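Local atomic coordinates of KaiC-like domain-containing protein (Pyrococcus horikoshii, PDB entry 2EKD), a protein that is of unknown function but belongs to a family grouped with the P-loop NTPases and is named for a KaiC-like domain. Residues 12-26 with 168-181. Sequence-based numbering, arbitrary orientation.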
loop_
_atom_site.group_PDB
_atom_site.type_symbol
_atom_site.label_atom_id
_atom_site.label_comp_id
_atom_site.label_asym_id
_atom_site.label_seq_id
_atom_site.Cartn_x
_atom_site.Cartn_y
_atom_site.Cartn_z
ATOM N N PHE F 12 -4.849 16.395 34.964
ATOM C CA PHE F 12 -6.003 15.555 34.684
ATOM C C PHE F 12 -7.006 15.560 35.845
ATOM O O PHE F 12 -6.681 15.884 36.980
ATOM C CB PHE F 12 -5.500 14.133 34.431
ATOM C CG PHE F 12 -4.285 14.159 33.546
ATOM C CD1 PHE F 12 -4.435 14.370 32.180
ATOM C CD2 PHE F 12 -3.026 13.962 34.089
ATOM C CE1 PHE F 12 -3.316 14.394 31.359
ATOM C CE2 PHE F 12 -1.909 13.989 33.259
ATOM C CZ PHE F 12 -2.048 14.208 31.893
ATOM N N ARG F 13 -8.247 15.193 35.555
ATOM C CA ARG F 13 -9.262 15.124 36.597
ATOM C C ARG F 13 -9.807 13.703 36.698
ATOM O O ARG F 13 -9.758 12.937 35.729
ATOM C CB ARG F 13 -10.392 16.115 36.315
ATOM C CG ARG F 13 -11.164 15.863 35.051
ATOM C CD ARG F 13 -12.116 17.020 34.802
ATOM N NE ARG F 13 -12.963 17.283 35.963
ATOM C CZ ARG F 13 -13.807 18.306 36.055
ATOM N NH1 ARG F 13 -13.919 19.167 35.052
ATOM N NH2 ARG F 13 -14.537 18.471 37.152
ATOM N N VAL F 14 -10.308 13.352 37.879
ATOM C CA VAL F 14 -10.841 12.022 38.106
ATOM C C VAL F 14 -11.847 11.620 37.047
ATOM O O VAL F 14 -12.651 12.436 36.592
ATOM C CB VAL F 14 -11.509 11.903 39.495
ATOM C CG1 VAL F 14 -10.471 12.077 40.575
ATOM C CG2 VAL F 14 -12.607 12.941 39.642
ATOM N N GLY F 15 -11.786 10.351 36.652
ATOM C CA GLY F 15 -12.700 9.841 35.650
ATOM C C GLY F 15 -12.118 9.891 34.250
ATOM O O GLY F 15 -12.682 9.303 33.325
ATOM N N GLU F 16 -10.997 10.591 34.082
ATOM C CA GLU F 16 -10.383 10.682 32.761
ATOM C C GLU F 16 -9.668 9.414 32.326
ATOM O O GLU F 16 -9.190 8.627 33.146
ATOM C CB GLU F 16 -9.360 11.821 32.684
ATOM C CG GLU F 16 -9.936 13.207 32.451
ATOM C CD GLU F 16 -8.915 14.170 31.850
ATOM O OE1 GLU F 16 -8.515 13.973 30.676
ATOM O OE2 GLU F 16 -8.507 15.121 32.547
ATOM N N THR F 17 -9.611 9.225 31.016
ATOM C CA THR F 17 -8.878 8.116 30.439
ATOM C C THR F 17 -7.849 8.832 29.576
ATOM O O THR F 17 -8.194 9.537 28.624
ATOM C CB THR F 17 -9.760 7.204 29.579
ATOM O OG1 THR F 17 -10.694 6.521 30.428
ATOM C CG2 THR F 17 -8.899 6.169 28.857
ATOM N N VAL F 18 -6.584 8.673 29.940
ATOM C CA VAL F 18 -5.495 9.321 29.237
ATOM C C VAL F 18 -4.693 8.333 28.404
ATOM O O VAL F 18 -4.167 7.346 28.916
ATOM C CB VAL F 18 -4.542 10.016 30.236
ATOM C CG1 VAL F 18 -3.562 10.891 29.497
ATOM C CG2 VAL F 18 -5.348 10.827 31.245
ATOM N N LEU F 19 -4.603 8.603 27.112
ATOM C CA LEU F 19 -3.843 7.743 26.232
ATOM C C LEU F 19 -2.415 8.283 26.219
ATOM O O LEU F 19 -2.194 9.465 25.953
ATOM C CB LEU F 19 -4.450 7.779 24.829
ATOM C CG LEU F 19 -3.999 6.719 23.821
ATOM C CD1 LEU F 19 -4.241 5.316 24.380
ATOM C CD2 LEU F 19 -4.768 6.921 22.524
ATOM N N VAL F 20 -1.457 7.422 26.543
ATOM C CA VAL F 20 -0.049 7.797 26.548
ATOM C C VAL F 20 0.620 7.072 25.377
ATOM O O VAL F 20 0.918 5.874 25.459
ATOM C CB VAL F 20 0.642 7.378 27.870
ATOM C CG1 VAL F 20 2.118 7.776 27.844
ATOM C CG2 VAL F 20 -0.068 8.029 29.053
ATOM N N GLU F 21 0.838 7.803 24.288
ATOM C CA GLU F 21 1.446 7.239 23.095
ATOM C C GLU F 21 2.965 7.328 23.127
ATOM O O GLU F 21 3.540 8.376 23.432
ATOM C CB GLU F 21 0.890 7.944 21.851
ATOM C CG GLU F 21 -0.627 7.908 21.801
ATOM C CD GLU F 21 -1.224 8.594 20.590
ATOM O OE1 GLU F 21 -0.588 9.500 20.012
ATOM O OE2 GLU F 21 -2.356 8.238 20.227
ATOM N N TYR F 22 3.617 6.217 22.813
ATOM C CA TYR F 22 5.070 6.188 22.808
ATOM C C TYR F 22 5.573 5.286 21.682
ATOM O O TYR F 22 4.772 4.708 20.946
ATOM C CB TYR F 22 5.579 5.701 24.172
ATOM C CG TYR F 22 5.290 4.248 24.488
ATOM C CD1 TYR F 22 6.181 3.240 24.106
ATOM C CD2 TYR F 22 4.130 3.875 25.174
ATOM C CE1 TYR F 22 5.925 1.900 24.401
ATOM C CE2 TYR F 22 3.865 2.539 25.471
ATOM C CZ TYR F 22 4.767 1.555 25.082
ATOM O OH TYR F 22 4.515 0.228 25.368
ATOM N N SER F 23 6.892 5.196 21.538
ATOM C CA SER F 23 7.517 4.342 20.524
ATOM C C SER F 23 8.637 3.547 21.196
ATOM O O SER F 23 8.987 3.814 22.346
ATOM C CB SER F 23 8.116 5.181 19.392
ATOM O OG SER F 23 9.242 5.915 19.855
ATOM N N GLY F 24 9.206 2.588 20.471
ATOM C CA GLY F 24 10.283 1.783 21.017
ATOM C C GLY F 24 11.491 2.577 21.502
ATOM O O GLY F 24 12.208 2.121 22.394
ATOM N N THR F 25 11.729 3.757 20.929
ATOM C CA THR F 25 12.864 4.579 21.351
ATOM C C THR F 25 12.489 5.630 22.405
ATOM O O THR F 25 13.330 6.428 22.806
ATOM C CB THR F 25 13.514 5.320 20.159
ATOM O OG1 THR F 25 12.549 6.183 19.548
ATOM C CG2 THR F 25 14.039 4.329 19.127
ATOM N N SER F 26 11.235 5.621 22.858
ATOM C CA SER F 26 10.768 6.593 23.847
ATOM C C SER F 26 11.249 6.315 25.271
ATOM O O SER F 26 11.401 7.241 26.070
ATOM C CB SER F 26 9.230 6.641 23.873
ATOM O OG SER F 26 8.679 7.150 22.669
ATOM N N LEU F 168 -6.558 3.043 15.759
ATOM C CA LEU F 168 -5.872 4.082 16.506
ATOM C C LEU F 168 -6.766 5.321 16.604
ATOM O O LEU F 168 -6.917 5.902 17.676
ATOM C CB LEU F 168 -4.544 4.444 15.835
ATOM C CG LEU F 168 -3.752 5.541 16.554
ATOM C CD1 LEU F 168 -3.467 5.111 18.002
ATOM C CD2 LEU F 168 -2.436 5.799 15.806
ATOM N N ASP F 169 -7.360 5.717 15.483
ATOM C CA ASP F 169 -8.236 6.883 15.460
ATOM C C ASP F 169 -9.448 6.699 16.373
ATOM O O ASP F 169 -9.907 7.645 17.004
ATOM C CB ASP F 169 -8.709 7.164 14.030
ATOM C CG ASP F 169 -7.655 7.869 13.196
ATOM O OD1 ASP F 169 -7.384 9.065 13.466
ATOM O OD2 ASP F 169 -7.095 7.226 12.276
ATOM N N LEU F 170 -9.976 5.481 16.423
ATOM C CA LEU F 170 -11.118 5.196 17.276
ATOM C C LEU F 170 -10.700 5.328 18.738
ATOM O O LEU F 170 -11.440 5.870 19.554
ATOM C CB LEU F 170 -11.640 3.779 17.033
ATOM C CG LEU F 170 -12.826 3.523 16.106
ATOM C CD1 LEU F 170 -13.401 2.161 16.479
ATOM C CD2 LEU F 170 -13.903 4.593 16.263
ATOM N N LEU F 171 -9.510 4.820 19.051
ATOM C CA LEU F 171 -8.969 4.863 20.406
ATOM C C LEU F 171 -8.753 6.301 20.875
ATOM O O LEU F 171 -9.102 6.654 22.006
ATOM C CB LEU F 171 -7.628 4.126 20.464
ATOM C CG LEU F 171 -7.399 3.044 21.518
ATOM C CD1 LEU F 171 -5.921 2.684 21.517
ATOM C CD2 LEU F 171 -7.831 3.522 22.898
ATOM N N GLU F 172 -8.154 7.121 20.013
ATOM C CA GLU F 172 -7.891 8.512 20.356
ATOM C C GLU F 172 -9.203 9.264 20.549
ATOM O O GLU F 172 -9.266 10.236 21.301
ATOM C CB GLU F 172 -7.047 9.189 19.267
ATOM C CG GLU F 172 -5.693 8.511 19.020
ATOM C CD GLU F 172 -4.740 9.359 18.188
ATOM O OE1 GLU F 172 -5.181 9.979 17.197
ATOM O OE2 GLU F 172 -3.536 9.397 18.515
ATOM N N GLU F 173 -10.252 8.791 19.885
ATOM C CA GLU F 173 -11.564 9.418 19.984
ATOM C C GLU F 173 -12.245 9.205 21.344
ATOM O O GLU F 173 -12.779 10.145 21.928
ATOM C CB GLU F 173 -12.488 8.884 18.880
ATOM C CG GLU F 173 -13.836 9.595 18.814
ATOM C CD GLU F 173 -14.800 8.992 17.791
ATOM O OE1 GLU F 173 -14.365 8.613 16.678
ATOM O OE2 GLU F 173 -16.009 8.920 18.099
ATOM N N VAL F 174 -12.222 7.971 21.844
ATOM C CA VAL F 174 -12.885 7.650 23.102
ATOM C C VAL F 174 -12.219 8.131 24.379
ATOM O O VAL F 174 -12.881 8.239 25.413
ATOM C CB VAL F 174 -13.135 6.132 23.226
ATOM C CG1 VAL F 174 -13.951 5.645 22.031
ATOM C CG2 VAL F 174 -11.815 5.389 23.323
ATOM N N VAL F 175 -10.920 8.419 24.332
ATOM C CA VAL F 175 -10.244 8.889 25.531
ATOM C C VAL F 175 -10.474 10.387 25.740
ATOM O O VAL F 175 -10.863 11.093 24.805
ATOM C CB VAL F 175 -8.720 8.583 25.482
ATOM C CG1 VAL F 175 -8.506 7.076 25.316
ATOM C CG2 VAL F 175 -8.050 9.362 24.349
ATOM N N THR F 176 -10.242 10.865 26.962
ATOM C CA THR F 176 -10.433 12.279 27.289
ATOM C C THR F 176 -9.179 13.136 27.089
ATOM O O THR F 176 -9.277 14.344 26.881
ATOM C CB THR F 176 -10.930 12.461 28.747
ATOM O OG1 THR F 176 -10.065 11.750 29.643
ATOM C CG2 THR F 176 -12.350 11.939 28.894
ATOM N N SER F 177 -8.006 12.519 27.171
ATOM C CA SER F 177 -6.753 13.244 26.971
ATOM C C SER F 177 -5.747 12.351 26.263
ATOM O O SER F 177 -5.751 11.125 26.433
ATOM C CB SER F 177 -6.148 13.709 28.304
ATOM O OG SER F 177 -6.711 14.934 28.748
ATOM N N ILE F 178 -4.893 12.969 25.458
ATOM C CA ILE F 178 -3.869 12.226 24.740
ATOM C C ILE F 178 -2.514 12.878 24.940
ATOM O O ILE F 178 -2.361 14.082 24.740
ATOM C CB ILE F 178 -4.151 12.164 23.225
ATOM C CG1 ILE F 178 -5.485 11.448 22.972
ATOM C CG2 ILE F 178 -2.998 11.452 22.518
ATOM C CD1 ILE F 178 -5.935 11.460 21.515
ATOM N N LEU F 179 -1.544 12.074 25.356
ATOM C CA LEU F 179 -0.183 12.541 25.551
ATOM C C LEU F 179 0.705 11.789 24.579
ATOM O O LEU F 179 0.517 10.589 24.353
ATOM C CB LEU F 179 0.305 12.261 26.977
ATOM C CG LEU F 179 -0.414 12.966 28.131
ATOM C CD1 LEU F 179 0.273 12.613 29.444
ATOM C CD2 LEU F 179 -0.400 14.476 27.909
ATOM N N GLU F 180 1.663 12.487 23.985
ATOM C CA GLU F 180 2.573 11.826 23.072
ATOM C C GLU F 180 4.002 12.110 23.516
ATOM O O GLU F 180 4.424 13.267 23.595
ATOM C CB GLU F 180 2.366 12.297 21.629
ATOM C CG GLU F 180 2.763 11.222 20.624
ATOM C CD GLU F 180 2.719 11.681 19.175
ATOM O OE1 GLU F 180 1.751 12.380 18.788
ATOM O OE2 GLU F 180 3.653 11.324 18.419
ATOM N N ILE F 181 4.736 11.048 23.826
ATOM C CA ILE F 181 6.111 11.193 24.256
ATOM C C ILE F 181 7.052 11.402 23.077
ATOM O O ILE F 181 7.047 10.619 22.125
ATOM C CB ILE F 181 6.601 9.953 25.030
ATOM C CG1 ILE F 181 5.726 9.723 26.266
ATOM C CG2 ILE F 181 8.058 10.148 25.433
ATOM C CD1 ILE F 181 6.137 8.521 27.097
#
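V18 to E21 run parallel to S177 to E180, neighbouring strands of the mixed sheet in an alpha/beta fold consistent with the P-loop NTPase clan. From L19 onward the backbone ladder alternates regularly: L19 N donates to S177 O, L179 N to L19 O at 2.8 Å, E21 N to L179 O, and I181 N to E21 O. Helix 168-174 leads through V175 and T176 into strand 177-181 and packs across the L19 and E21 face, its axis 8.9 Å from that of strand 17-22.

On this face L19, with CG anti to the backbone N (chi1 -167°), sends CD2 to E172 CG at 4.0 Å; its CB meets V175 CG2. Farther along, the carboxylates of E21 and E172 converge, though their mutual placement is doubtful; K189 forms salt bridges to E21 OE1 and E172 OE2, probably offsetting their charge. I178 CG2 rests 3.9 Å from E21 CD.

The other face is mostly apolar: L179 reaches V18 CG1 through CG, while its CD1 approaches F12 CZ at 3.7 Å. F12 also meets F8 and F152 edge-to-face. At the strand entrance T17 N donates to T176 OG1, and the type II turn from R13 to E16 brings R13 N to E16 OE2, while S177 OG donates to the syn lone pair of E16 OE1 at 2.8 Å.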